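Local coordinates for putative exported protein (Bordetella parapertussis, PDB 3OCJ) that is of unknown function but has a Rossmann-type methyltransferase domain and so probably binds S-adenosylmethionine, at residues 75-80 with 91-96; 243-248 with 291-296. All coordinates share one frame; numbering follows the deposited sequence. Where two conformers were deposited one is given.

Contact 1. Residues 75-80 with 91-96. With PLM (palmitic acid), chain D.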
# COMPACT_ATOMS: atom_id res chain seq x y z
N VAL A 75 -0.74 8.03 3.24
CA VAL A 75 0.70 8.00 3.05
C VAL A 75 1.35 9.39 3.06
O VAL A 75 2.44 9.56 3.58
CB VAL A 75 1.09 7.23 1.77
CG1 VAL A 75 2.58 7.36 1.53
CG2 VAL A 75 0.71 5.77 1.89
N THR A 76 0.66 10.39 2.50
CA THR A 76 1.22 11.73 2.41
C THR A 76 0.89 12.62 3.61
O THR A 76 1.34 13.77 3.69
CB THR A 76 0.79 12.45 1.11
OG1 THR A 76 -0.62 12.70 1.14
CG2 THR A 76 1.12 11.59 -0.10
N HIS A 77 0.11 12.09 4.54
CA HIS A 77 -0.20 12.82 5.77
C HIS A 77 1.07 13.31 6.46
O HIS A 77 1.99 12.54 6.75
CB HIS A 77 -1.02 11.96 6.73
CG HIS A 77 -1.23 12.59 8.08
ND1 HIS A 77 -2.15 13.59 8.29
CD2 HIS A 77 -0.64 12.35 9.27
CE1 HIS A 77 -2.11 13.95 9.56
NE2 HIS A 77 -1.21 13.21 10.18
N GLN A 78 1.12 14.61 6.74
CA GLN A 78 2.22 15.18 7.51
C GLN A 78 1.85 15.17 8.99
O GLN A 78 0.83 15.74 9.38
CB GLN A 78 2.52 16.60 7.03
CG GLN A 78 2.88 16.68 5.55
CD GLN A 78 3.38 18.05 5.14
OE1 GLN A 78 3.79 18.85 5.98
NE2 GLN A 78 3.34 18.33 3.84
N PRO A 79 2.65 14.50 9.83
CA PRO A 79 2.31 14.41 11.25
C PRO A 79 2.05 15.78 11.89
O PRO A 79 2.83 16.72 11.72
CB PRO A 79 3.53 13.73 11.86
CG PRO A 79 4.07 12.89 10.74
CD PRO A 79 3.85 13.72 9.50
N GLY A 80 0.94 15.88 12.62
CA GLY A 80 0.54 17.11 13.26
C GLY A 80 -0.41 17.96 12.45
O GLY A 80 -1.05 18.87 12.98
N PHE A 91 -4.26 6.79 15.18
CA PHE A 91 -4.26 5.80 14.11
C PHE A 91 -3.39 6.23 12.92
O PHE A 91 -2.63 5.43 12.36
CB PHE A 91 -5.68 5.50 13.63
CG PHE A 91 -6.59 4.94 14.70
CD1 PHE A 91 -6.08 4.19 15.75
CD2 PHE A 91 -7.97 5.14 14.63
CE1 PHE A 91 -6.92 3.66 16.72
CE2 PHE A 91 -8.81 4.62 15.60
CZ PHE A 91 -8.29 3.88 16.64
N TYR A 92 -3.51 7.50 12.53
CA TYR A 92 -2.73 8.05 11.42
C TYR A 92 -1.24 8.17 11.71
O TYR A 92 -0.43 8.18 10.79
CB TYR A 92 -3.21 9.46 11.07
CG TYR A 92 -4.29 9.59 10.01
CD1 TYR A 92 -5.62 9.27 10.29
CD2 TYR A 92 -4.00 10.11 8.76
CE1 TYR A 92 -6.61 9.43 9.33
CE2 TYR A 92 -4.98 10.27 7.80
CZ TYR A 92 -6.28 9.93 8.09
OH TYR A 92 -7.27 10.10 7.14
N GLU A 93 -0.87 8.31 12.99
CA GLU A 93 0.50 8.72 13.32
C GLU A 93 1.31 7.74 14.16
O GLU A 93 2.54 7.88 14.24
CB GLU A 93 0.50 10.10 13.99
CG GLU A 93 0.05 11.20 13.05
CD GLU A 93 0.00 12.57 13.68
OE1 GLU A 93 0.42 12.73 14.86
OE2 GLU A 93 -0.43 13.50 12.97
N ARG A 94 0.66 6.78 14.79
CA ARG A 94 1.37 5.92 15.72
C ARG A 94 1.37 4.42 15.39
O ARG A 94 2.23 3.69 15.87
CB ARG A 94 0.88 6.15 17.15
CG ARG A 94 1.09 7.59 17.60
CD ARG A 94 0.55 7.82 19.00
NE ARG A 94 1.24 7.02 20.00
CZ ARG A 94 0.88 6.94 21.27
NH1 ARG A 94 -0.18 7.62 21.70
NH2 ARG A 94 1.56 6.19 22.12
N LEU A 95 0.43 3.95 14.58
CA LEU A 95 0.39 2.53 14.30
C LEU A 95 1.67 2.12 13.57
O LEU A 95 2.05 2.74 12.59
CB LEU A 95 -0.84 2.17 13.47
CG LEU A 95 -2.18 2.52 14.13
CD1 LEU A 95 -3.32 2.12 13.21
CD2 LEU A 95 -2.32 1.84 15.49
N PRO A 96 2.34 1.07 14.05
CA PRO A 96 3.61 0.68 13.42
C PRO A 96 3.50 0.47 11.90
O PRO A 96 4.40 0.92 11.19
CB PRO A 96 3.97 -0.61 14.14
CG PRO A 96 3.42 -0.40 15.53
CD PRO A 96 2.09 0.31 15.29
C1 PLM D . -2.27 -0.94 1.09
O1 PLM D . -1.31 -0.24 0.70
O2 PLM D . -3.26 -1.07 0.33
C2 PLM D . -2.29 -1.61 2.45
C3 PLM D . -1.15 -1.16 3.37
C4 PLM D . -1.44 -1.69 4.77
C5 PLM D . -0.28 -1.51 5.74
C6 PLM D . -0.00 -0.04 6.05
C7 PLM D . -1.27 0.79 6.21
C8 PLM D . -2.10 0.42 7.43
C9 PLM D . -3.30 1.35 7.48
CA PLM D . -3.96 1.41 8.85
CB PLM D . -4.72 2.73 8.99
CC PLM D . -5.75 2.68 10.11
CD PLM D . -6.51 4.00 10.18
CE PLM D . -7.65 3.87 11.18
CF PLM D . -8.70 4.95 10.96
CG PLM D . -8.15 6.35 11.13
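H77 and G80 both give an N-H to one oxygen of E93, a His-carboxylate hydrogen bond with the backbone N of G80 as second donor, where the chain leaving helix 68-76 passes the last turn of helix 86-94. Polar contacts dominate. H77 NE2 reaches E93 OE2 at 2.9 Å, almost straight at 175° and in the imidazole plane, using the anti lone pair of the oxygen. G80 N meets the same OE2 at 2.8 Å but from above the carboxylate plane, so the two donors do not compete for one direction. R89 adds a salt bridge to OE2, and a glutamate, long and fully extended beyond CG, suits a place where it must span to a loop. Glycine suits position 80 because, at its backbone angles, a CB would be jammed against the carbonyl oxygen of P79.

Aromatic contact comes next: the edge of Y92 points at a face of H77 in a T-shaped pair, planes 63° apart. H77 places its ring there with CG anti to the backbone N (chi1 173°). Apolar contact is with the ligand: F91 and Y92 of the helix, and L95 just after it, touch the palmitic acid; F91 CB approaches PLM CE at 3.5 Å.

Contact 2. Residues 243-248 with 291-296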
# COMPACT_ATOMS: atom_id res chain seq x y z
N GLN A 243 12.80 -4.03 18.73
CA GLN A 243 13.33 -2.86 19.41
C GLN A 243 12.99 -1.57 18.68
O GLN A 243 13.19 -0.47 19.21
CB GLN A 243 14.85 -2.97 19.60
CG GLN A 243 15.24 -3.98 20.65
CD GLN A 243 16.04 -5.13 20.07
OE1 GLN A 243 15.56 -5.85 19.19
NE2 GLN A 243 17.26 -5.31 20.55
N ALA A 244 12.45 -1.71 17.47
CA ALA A 244 12.09 -0.56 16.65
C ALA A 244 10.58 -0.33 16.65
O ALA A 244 10.07 0.47 15.86
CB ALA A 244 12.59 -0.75 15.22
N ILE A 245 9.87 -1.03 17.54
CA ILE A 245 8.40 -0.96 17.58
C ILE A 245 7.95 -0.65 19.00
O ILE A 245 8.35 -1.32 19.95
CB ILE A 245 7.76 -2.30 17.15
CG1 ILE A 245 8.26 -2.70 15.75
CG2 ILE A 245 6.24 -2.19 17.19
CD1 ILE A 245 7.85 -4.11 15.33
N ASP A 246 7.12 0.38 19.16
CA ASP A 246 6.59 0.68 20.48
C ASP A 246 5.61 -0.42 20.90
O ASP A 246 4.66 -0.71 20.18
CB ASP A 246 5.88 2.04 20.49
CG ASP A 246 5.31 2.38 21.85
OD1 ASP A 246 6.06 2.92 22.69
OD2 ASP A 246 4.13 2.08 22.09
N PRO A 247 5.84 -1.04 22.07
CA PRO A 247 4.98 -2.16 22.44
C PRO A 247 3.49 -1.80 22.57
O PRO A 247 2.65 -2.57 22.12
CB PRO A 247 5.55 -2.61 23.79
CG PRO A 247 6.98 -2.20 23.74
CD PRO A 247 7.00 -0.90 22.97
N HIS A 248 3.18 -0.65 23.15
CA HIS A 248 1.78 -0.28 23.32
C HIS A 248 1.12 0.00 21.98
O HIS A 248 -0.02 -0.42 21.73
CB HIS A 248 1.60 0.93 24.23
CG HIS A 248 0.18 1.40 24.29
ND1 HIS A 248 -0.74 0.88 25.18
CD2 HIS A 248 -0.50 2.31 23.55
CE1 HIS A 248 -1.91 1.46 24.99
NE2 HIS A 248 -1.79 2.33 24.01
N ASP A 291 12.39 -0.61 5.96
CA ASP A 291 11.98 0.36 6.96
C ASP A 291 12.61 -0.04 8.30
O ASP A 291 13.14 -1.15 8.46
CB ASP A 291 10.45 0.39 7.07
CG ASP A 291 9.87 -0.98 7.43
OD1 ASP A 291 10.09 -1.93 6.64
OD2 ASP A 291 9.22 -1.11 8.48
N ARG A 292 12.58 0.87 9.27
CA ARG A 292 13.28 0.66 10.52
C ARG A 292 12.90 -0.65 11.21
O ARG A 292 13.76 -1.40 11.65
CB ARG A 292 13.04 1.84 11.47
CG ARG A 292 13.73 3.12 11.01
CD ARG A 292 13.47 4.25 12.01
NE ARG A 292 14.00 3.94 13.34
CZ ARG A 292 13.31 3.36 14.32
NH1 ARG A 292 12.03 3.03 14.13
NH2 ARG A 292 13.89 3.12 15.49
N ALA A 293 11.60 -0.95 11.28
CA ALA A 293 11.17 -2.15 11.99
C ALA A 293 11.06 -3.39 11.09
O ALA A 293 10.75 -4.47 11.58
CB ALA A 293 9.81 -1.89 12.70
N ARG A 294 11.30 -3.21 9.79
CA ARG A 294 11.24 -4.27 8.77
C ARG A 294 9.84 -4.83 8.56
O ARG A 294 9.67 -5.99 8.20
CB ARG A 294 12.22 -5.42 9.04
CG ARG A 294 13.73 -5.08 8.92
CD ARG A 294 14.30 -4.53 10.20
NE ARG A 294 15.77 -4.50 10.15
CZ ARG A 294 16.49 -3.45 9.76
NH1 ARG A 294 15.91 -2.32 9.40
NH2 ARG A 294 17.82 -3.54 9.75
N LEU A 295 8.84 -3.96 8.76
CA LEU A 295 7.44 -4.31 8.52
C LEU A 295 7.04 -4.25 7.05
O LEU A 295 6.11 -4.95 6.63
CB LEU A 295 6.53 -3.36 9.29
CG LEU A 295 6.94 -3.09 10.74
CD1 LEU A 295 6.01 -2.07 11.40
CD2 LEU A 295 7.00 -4.36 11.57
N PHE A 296 7.69 -3.40 6.27
CA PHE A 296 7.21 -3.12 4.92
C PHE A 296 8.38 -2.76 4.02
O PHE A 296 8.49 -1.62 3.56
CB PHE A 296 6.19 -1.97 4.96
CG PHE A 296 5.15 -1.99 3.85
CD1 PHE A 296 5.27 -2.79 2.72
CD2 PHE A 296 4.02 -1.19 3.99
CE1 PHE A 296 4.26 -2.78 1.72
CE2 PHE A 296 3.03 -1.17 3.01
CZ PHE A 296 3.14 -1.97 1.88
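A293 offers its methyl group to both A244 and I245, and this small side chain is what lets the loop 291-296 lie close against the segment leading into helix 247-261. The tight part is wholly apolar. I245 CG1 comes within 3.5 Å of A293 CB, while A244 CB rests 3.8 Å from A293 CA, where the two backbones approach to 5.0 Å between the CA atoms of A244 and A293; a methyl at each position suits so near a pass. Farther along, I245 CD1 meets L295 CD2 at 3.9 Å, branch end against branch end. The isoleucine reaches this far because CG1 lies anti to its carbonyl carbon (chi1 -56°) and CD1 continues the chain outward (chi2 171°). W240 touches both I245 and L295, adding an aromatic side chain to the cluster.

The outer side is looser and polar. R292, exposed, bends at chi3 so that its guanidinium passes beside A244, with A244 O near the guanidinium plane but 3.7 Å from NH1; no hydrogen bond crosses between the segments. A long arginine suits this margin, since its end can lie beside the alanine while the charge stays hydrated.

Part of what holds the loop lies within it; backbone bonds of A293 with D241 and L295 with T229 add to this. D291 OD2 takes the N-H of L295 at 2.9 Å through its syn lone pair, and OD1 takes that of F296 from above the carboxylate plane, so a buried carboxylate is gripped by two backbone donors. D291 O accepts R294 N and R294 NH1 from opposite faces of its plane. The R294 N bond closes a type I beta turn, D291 to R294, in the connection between antiparallel strands 286-289 and 298-302 that end the sheet of this Rossmann-type methyltransferase fold.

How the contacts relate
Contact 1 is a surface contact between the loop after helix 68-76 and the C-terminal part of helix 86-94, whereas contact 2 is mostly buried and packs the lead-in to helix 247-261 against a loop between the last two strands. Their chemistry follows: a carboxylate gathers N-H donors in the first, while small and branched aliphatic groups meet without any hydrogen bond across the second. The two share no segment but touch through P96, whose ring lies against I245 and whose carbonyl oxygen comes 3.4 Å from L295 CD1. Helix 247-261 also connects them, since D246 caps its start and F91 and L95 pack on it, with R94 salt-bridged to D249.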